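Local coordinates for protein nucleoside-diphosphate sugar epimerase (SulA family) (Corynebacterium glutamicum, PDB 3OH8) that probably acts on nucleotide-linked sugars as an NAD(P)-dependent epimerase of the extended short-chain dehydrogenase type, at residues A[233-243]-A[288-297]; A[247-258]-A[297-305]. One frame throughout, in Å; residues are numbered along the deposited sequence.

Contact 1: residues A[233-243]-A[288-297]; sequences TKFLAELVAES and ATAPASDAGK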
# COMPACT_ATOMS: atom_id res chain seq x y z
N THR A 233 23.58 -1.52 5.07
CA THR A 233 22.83 -0.77 6.07
C THR A 233 23.76 0.16 6.83
O THR A 233 23.40 1.29 7.14
CB THR A 233 22.09 -1.72 7.05
OG1 THR A 233 21.06 -2.43 6.35
CG2 THR A 233 21.47 -0.93 8.16
N LYS A 234 24.96 -0.32 7.12
CA LYS A 234 25.94 0.47 7.86
C LYS A 234 26.44 1.64 7.03
O LYS A 234 26.58 2.76 7.53
CB LYS A 234 27.12 -0.41 8.29
CG LYS A 234 28.11 0.29 9.20
CD LYS A 234 29.28 -0.63 9.52
CE LYS A 234 30.37 0.10 10.28
NZ LYS A 234 31.54 -0.78 10.52
N PHE A 235 26.73 1.38 5.76
CA PHE A 235 27.26 2.43 4.89
C PHE A 235 26.22 3.53 4.72
O PHE A 235 26.54 4.72 4.72
CB PHE A 235 27.73 1.85 3.55
CG PHE A 235 28.85 0.83 3.70
CD1 PHE A 235 29.62 0.79 4.85
CD2 PHE A 235 29.12 -0.08 2.69
CE1 PHE A 235 30.65 -0.14 4.99
CE2 PHE A 235 30.14 -1.01 2.82
CZ PHE A 235 30.91 -1.04 3.97
N LEU A 236 24.96 3.14 4.61
CA LEU A 236 23.88 4.13 4.51
C LEU A 236 23.78 4.92 5.83
O LEU A 236 23.62 6.14 5.83
CB LEU A 236 22.55 3.44 4.21
CG LEU A 236 21.89 3.48 2.82
CD1 LEU A 236 22.53 4.48 1.83
CD2 LEU A 236 21.82 2.10 2.26
N ALA A 237 23.86 4.21 6.95
CA ALA A 237 23.79 4.87 8.26
C ALA A 237 24.90 5.91 8.41
O ALA A 237 24.69 6.99 8.97
CB ALA A 237 23.85 3.85 9.38
N GLU A 238 26.08 5.60 7.89
CA GLU A 238 27.18 6.55 7.93
C GLU A 238 26.85 7.80 7.14
O GLU A 238 27.14 8.91 7.58
CB GLU A 238 28.48 5.91 7.42
CG GLU A 238 29.00 4.84 8.39
CD GLU A 238 30.21 4.08 7.87
OE1 GLU A 238 30.62 4.31 6.71
OE2 GLU A 238 30.74 3.25 8.63
N LEU A 239 26.25 7.63 5.96
CA LEU A 239 25.86 8.78 5.16
C LEU A 239 24.82 9.60 5.91
O LEU A 239 24.84 10.83 5.88
CB LEU A 239 25.34 8.35 3.79
CG LEU A 239 26.36 7.72 2.84
CD1 LEU A 239 25.69 7.33 1.53
CD2 LEU A 239 27.55 8.66 2.60
N VAL A 240 23.91 8.92 6.61
CA VAL A 240 22.92 9.63 7.40
C VAL A 240 23.65 10.44 8.47
O VAL A 240 23.39 11.62 8.67
CB VAL A 240 21.90 8.67 8.05
CG1 VAL A 240 21.03 9.41 9.04
CG2 VAL A 240 21.04 8.01 6.98
N ALA A 241 24.60 9.79 9.14
CA ALA A 241 25.39 10.46 10.17
C ALA A 241 26.05 11.72 9.60
O ALA A 241 26.07 12.76 10.25
CB ALA A 241 26.44 9.51 10.72
N GLU A 242 26.58 11.62 8.39
CA GLU A 242 27.37 12.72 7.82
C GLU A 242 26.52 13.86 7.27
O GLU A 242 27.02 14.96 7.05
CB GLU A 242 28.31 12.18 6.74
CG GLU A 242 29.26 11.11 7.27
CD GLU A 242 29.86 10.25 6.16
OE1 GLU A 242 29.79 10.64 4.97
OE2 GLU A 242 30.41 9.17 6.50
N SER A 243 25.23 13.60 7.05
CA SER A 243 24.35 14.60 6.44
C SER A 243 23.84 15.57 7.49
O SER A 243 23.49 15.18 8.60
CB SER A 243 23.18 13.91 5.75
OG SER A 243 22.21 14.86 5.32
N ALA A 288 23.59 -2.38 12.70
CA ALA A 288 24.29 -1.68 11.64
C ALA A 288 23.85 -0.21 11.46
O ALA A 288 24.55 0.56 10.80
CB ALA A 288 24.16 -2.44 10.32
N THR A 289 22.71 0.17 12.05
CA THR A 289 22.27 1.57 11.98
C THR A 289 22.94 2.44 13.04
O THR A 289 22.73 3.66 13.08
CB THR A 289 20.72 1.74 12.15
OG1 THR A 289 20.31 1.32 13.46
CG2 THR A 289 19.95 0.97 11.09
N ALA A 290 23.76 1.83 13.89
CA ALA A 290 24.37 2.53 15.02
C ALA A 290 25.05 3.87 14.68
O ALA A 290 24.93 4.82 15.44
CB ALA A 290 25.32 1.60 15.79
N PRO A 291 25.76 3.97 13.54
CA PRO A 291 26.37 5.26 13.21
C PRO A 291 25.35 6.41 13.12
O PRO A 291 25.68 7.53 13.51
CB PRO A 291 27.03 5.01 11.85
CG PRO A 291 27.32 3.53 11.86
CD PRO A 291 26.16 2.92 12.58
N ALA A 292 24.15 6.14 12.62
CA ALA A 292 23.14 7.19 12.53
C ALA A 292 22.68 7.65 13.91
O ALA A 292 22.64 8.84 14.20
CB ALA A 292 21.95 6.72 11.72
N SER A 293 22.34 6.71 14.77
CA SER A 293 21.83 7.09 16.08
C SER A 293 22.97 7.64 16.95
O SER A 293 22.75 8.54 17.75
CB SER A 293 21.12 5.92 16.76
OG SER A 293 21.92 4.75 16.71
N ASP A 294 24.18 7.14 16.76
CA ASP A 294 25.33 7.69 17.48
C ASP A 294 25.50 9.17 17.14
O ASP A 294 25.94 9.96 17.98
CB ASP A 294 26.62 6.95 17.16
CG ASP A 294 26.67 5.57 17.77
OD1 ASP A 294 25.86 5.29 18.69
OD2 ASP A 294 27.51 4.76 17.34
N ALA A 295 25.15 9.54 15.91
CA ALA A 295 25.31 10.93 15.49
C ALA A 295 24.10 11.76 15.88
O ALA A 295 23.93 12.89 15.40
CB ALA A 295 25.55 11.01 13.98
N GLY A 296 23.24 11.19 16.72
CA GLY A 296 22.09 11.92 17.23
C GLY A 296 20.87 11.96 16.32
O GLY A 296 19.91 12.68 16.60
N LYS A 297 20.88 11.19 15.22
CA LYS A 297 19.73 11.17 14.32
C LYS A 297 18.64 10.24 14.84
O LYS A 297 18.92 9.33 15.62
CB LYS A 297 20.13 10.74 12.90
CG LYS A 297 20.67 11.88 12.05
CD LYS A 297 22.14 12.10 12.30
CE LYS A 297 22.56 13.51 11.87
NZ LYS A 297 22.37 13.72 10.42
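Helix 233-242 and the short helix 290-294 run nearly parallel, their axes 19° apart and 7.3 Å at closest approach, with Lys-234 level with Ala-288 and Ala-241 level with Ala-292. So close a pairing illustrates how small residues let two helices meet almost backbone to backbone. At the N-terminal end, CG2 of Thr-233 touches CB of Ala-288 at 3.8 Å and also meets the methyl of Thr-289. The hydroxyl of Thr-233 bonds to Arg-229 O, one helical turn earlier. The backbone joins in: CA of Lys-234 makes a CH...O contact of 3.3 Å with Ala-288 O, while the extended lysine chain leads away. Midway, CB of Ala-237 faces the CD corner of the Pro-291 ring, and CG of Glu-238 passes obliquely over CB of the same proline at 4.0 Å. Farther along, CB of Ala-241 meets CB of Ala-295 at 3.7 Å. A Schellman motif with Gly-296 at C-prime ends the short helix and turns the chain back to Lys-297. The lysine chain, bent at chi2 (84°) and again at chi4, runs antiparallel to the Val-240 side chain, its CG beside CG1, and brings its ammonium to the C-terminal end of the long helix. There NZ donates to Ser-243 O at 2.6 Å, in the carbonyl plane, and to Val-240 O at 2.9 Å, tilted 27° out of that residue's own carbonyl plane. Val-240 O also accepts Ser-243 N from the opposite face, and Cys-246 O is a third acceptor for NZ. Methyl and ring packing thus gives way at one end to a charge set among carbonyls, where the lysine would probably be stabilised in its protonated form by the negative end of the helix dipole.

Contact 2: residues A[247-258]-A[297-305]; sequences TTMISASAVGFY and KRVAFIRTG
Parallel strands 248-254 and 298-304 are neighbours in the Rossmann-type sheet of the epimerase domain, a worked example of how parallel pairing can continue into a side-chain site. Backbone bonds pass back and forth between them, as when Ser-251 N reaches Ala-300 O at 2.9 Å and Ile-302 N reaches Ser-251 O at 3.0 Å. On the face of Ile-250 and Ile-302, CG2 of the former crosses CG1 of the latter at 3.7 Å. On that face too, Thr-248 CG2 sits over the guanidinium of Arg-298, whose NH1 bonds to Ile-358 O and Ala-352 O. Beyond the strand, the 3-10 segment 255-258 brings Phe-257 and Tyr-258 up to Arg-303. With CG anti to the backbone N (chi1 175°), the Phe-257 ring is swung over the guanidinium and lies flat on it in a cation-pi stack, with Arg-303 CZ 3.5 Å from the ring centroid and the planes 13° apart. Glu-286 takes both the NE of this arginine, in a salt bridge, and Ser-253 OG. The Tyr-258 ring stands nearly upright to the guanidinium, at 84°, and its OH, which also bonds to Asn-363 ND2, accepts Arg-303 NH1 at 3.0 Å in the guanidinium plane.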
# COMPACT_ATOMS: atom_id res chain seq x y z
N THR A 247 17.72 13.90 8.95
CA THR A 247 17.38 13.92 10.35
C THR A 247 17.03 12.54 10.87
O THR A 247 17.02 12.29 12.07
CB THR A 247 16.12 14.80 10.49
OG1 THR A 247 16.50 16.18 10.57
CG2 THR A 247 15.29 14.43 11.69
N THR A 248 16.74 11.63 9.94
CA THR A 248 16.01 10.43 10.30
C THR A 248 16.35 9.24 9.42
O THR A 248 16.43 9.38 8.21
CB THR A 248 14.49 10.70 10.20
OG1 THR A 248 14.16 11.81 11.04
CG2 THR A 248 13.70 9.48 10.64
N MSE A 249 16.53 8.07 10.04
CA MSE A 249 16.68 6.82 9.30
C MSE A 249 15.61 5.84 9.75
O MSE A 249 15.58 5.40 10.91
CB MSE A 249 18.09 6.21 9.49
CG MSE A 249 18.36 4.97 8.63
SE MSE A 249 20.04 4.28 8.76
CE MSE A 249 19.94 2.96 7.57
N ILE A 250 14.69 5.52 8.84
CA ILE A 250 13.70 4.48 9.07
C ILE A 250 14.16 3.21 8.37
O ILE A 250 14.20 3.15 7.14
CB ILE A 250 12.31 4.87 8.51
CG1 ILE A 250 11.89 6.25 9.04
CG2 ILE A 250 11.27 3.82 8.88
CD1 ILE A 250 11.99 6.37 10.57
N SER A 251 14.52 2.19 9.15
CA SER A 251 15.18 1.02 8.58
C SER A 251 14.31 -0.23 8.69
O SER A 251 13.77 -0.52 9.76
CB SER A 251 16.52 0.79 9.31
OG SER A 251 17.30 -0.16 8.61
N ALA A 252 14.17 -0.97 7.60
CA ALA A 252 13.38 -2.20 7.63
C ALA A 252 14.00 -3.20 8.62
O ALA A 252 15.22 -3.27 8.76
CB ALA A 252 13.31 -2.82 6.25
N SER A 253 13.16 -3.96 9.30
CA SER A 253 13.65 -5.08 10.10
C SER A 253 12.60 -6.18 10.00
O SER A 253 11.86 -6.21 9.02
CB SER A 253 13.92 -4.68 11.55
OG SER A 253 14.52 -5.75 12.25
N ALA A 254 12.53 -7.07 10.99
CA ALA A 254 11.59 -8.20 10.90
C ALA A 254 11.26 -8.74 12.28
O ALA A 254 12.08 -8.66 13.19
CB ALA A 254 12.19 -9.32 10.02
N VAL A 255 10.08 -9.32 12.41
CA VAL A 255 9.69 -9.95 13.67
C VAL A 255 10.61 -11.15 13.94
O VAL A 255 10.64 -11.70 15.05
CB VAL A 255 8.23 -10.42 13.64
CG1 VAL A 255 7.28 -9.20 13.62
CG2 VAL A 255 8.01 -11.30 12.43
N GLY A 256 11.36 -11.54 12.91
CA GLY A 256 12.36 -12.58 13.02
C GLY A 256 13.39 -12.24 14.08
O GLY A 256 14.15 -13.09 14.53
N PHE A 257 13.42 -10.96 14.46
CA PHE A 257 14.24 -10.51 15.58
C PHE A 257 13.96 -11.34 16.84
O PHE A 257 14.87 -11.58 17.64
CB PHE A 257 13.94 -9.04 15.87
CG PHE A 257 14.64 -8.50 17.09
CD1 PHE A 257 15.92 -7.95 17.00
CD2 PHE A 257 14.02 -8.54 18.34
CE1 PHE A 257 16.57 -7.45 18.13
CE2 PHE A 257 14.67 -8.05 19.46
CZ PHE A 257 15.95 -7.51 19.36
N TYR A 258 12.71 -11.75 17.03
CA TYR A 258 12.30 -12.46 18.23
C TYR A 258 12.61 -13.94 18.13
O TYR A 258 12.37 -14.71 19.08
CB TYR A 258 10.81 -12.23 18.52
CG TYR A 258 10.47 -10.78 18.65
CD1 TYR A 258 10.93 -10.04 19.74
CD2 TYR A 258 9.73 -10.12 17.68
CE1 TYR A 258 10.64 -8.69 19.86
CE2 TYR A 258 9.43 -8.76 17.79
CZ TYR A 258 9.90 -8.06 18.87
OH TYR A 258 9.62 -6.74 18.98
N LYS A 297 20.88 11.19 15.22
CA LYS A 297 19.73 11.17 14.32
C LYS A 297 18.64 10.24 14.84
O LYS A 297 18.92 9.33 15.62
CB LYS A 297 20.13 10.74 12.90
CG LYS A 297 20.67 11.88 12.05
CD LYS A 297 22.14 12.10 12.30
CE LYS A 297 22.56 13.51 11.87
NZ LYS A 297 22.37 13.72 10.42
N ARG A 298 17.41 10.46 14.41
CA ARG A 298 16.32 9.59 14.83
C ARG A 298 16.34 8.29 14.03
O ARG A 298 16.36 8.32 12.80
CB ARG A 298 14.96 10.31 14.69
CG ARG A 298 13.78 9.50 15.24
CD ARG A 298 12.51 10.35 15.38
NE ARG A 298 12.08 10.95 14.11
CZ ARG A 298 11.29 10.36 13.23
NH1 ARG A 298 10.81 9.13 13.45
NH2 ARG A 298 10.96 11.00 12.11
N VAL A 299 16.35 7.15 14.72
CA VAL A 299 16.34 5.85 14.04
C VAL A 299 15.18 5.00 14.56
O VAL A 299 14.96 4.92 15.77
CB VAL A 299 17.67 5.08 14.28
CG1 VAL A 299 17.67 3.74 13.55
CG2 VAL A 299 18.85 5.93 13.85
N ALA A 300 14.44 4.38 13.64
CA ALA A 300 13.46 3.36 14.02
C ALA A 300 13.66 2.10 13.17
O ALA A 300 14.12 2.17 12.03
CB ALA A 300 12.05 3.87 13.86
N PHE A 301 13.30 0.96 13.76
CA PHE A 301 13.39 -0.34 13.10
C PHE A 301 11.98 -0.84 12.94
O PHE A 301 11.26 -1.03 13.92
CB PHE A 301 14.18 -1.33 13.96
CG PHE A 301 15.43 -0.76 14.54
CD1 PHE A 301 16.49 -0.43 13.71
CD2 PHE A 301 15.56 -0.56 15.90
CE1 PHE A 301 17.65 0.10 14.23
CE2 PHE A 301 16.72 -0.03 16.43
CZ PHE A 301 17.77 0.30 15.58
N ILE A 302 11.57 -1.05 11.69
CA ILE A 302 10.21 -1.50 11.42
C ILE A 302 10.24 -3.03 11.35
O ILE A 302 10.51 -3.61 10.30
CB ILE A 302 9.69 -0.90 10.10
CG1 ILE A 302 9.82 0.63 10.13
CG2 ILE A 302 8.23 -1.29 9.85
CD1 ILE A 302 9.25 1.28 11.40
N ARG A 303 10.02 -3.67 12.50
CA ARG A 303 10.00 -5.12 12.56
C ARG A 303 8.70 -5.62 11.95
O ARG A 303 7.68 -5.68 12.62
CB ARG A 303 10.17 -5.60 14.02
CG ARG A 303 11.46 -5.10 14.66
CD ARG A 303 11.67 -5.64 16.09
NE ARG A 303 12.95 -5.20 16.63
CZ ARG A 303 13.25 -5.16 17.93
NH1 ARG A 303 12.35 -5.53 18.85
NH2 ARG A 303 14.44 -4.73 18.31
N THR A 304 8.76 -5.96 10.67
CA THR A 304 7.56 -6.31 9.92
C THR A 304 7.15 -7.77 10.06
O THR A 304 8.00 -8.68 10.09
CB THR A 304 7.78 -6.06 8.43
OG1 THR A 304 8.38 -4.77 8.25
CG2 THR A 304 6.45 -6.12 7.70
N GLY A 305 5.85 -7.99 10.14
CA GLY A 305 5.28 -9.32 10.04
C GLY A 305 5.23 -9.69 8.57
O GLY A 305 5.90 -9.07 7.75

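In the fold
From the N terminus, helix 222-242 leads directly into strand 248-254; the chain then makes an excursion through the short strands 261-263 and 265-267 and helix 277-287 before returning by helix 290-294 into strand 298-308. Contact 1 closes a loop of 44 residues that includes strand 248-254, and contact 2 closes one of 38 between the strands. Their segments alternate along the chain, so the closures cross rather than nest, and they share Lys-297 at the turn from helix to strand. Together they pack two consecutive helix-strand units side by side: Thr-289 and Ser-293 of contact 1 rest on Val-299 of contact 2, binding the helical layer to the parallel sheet.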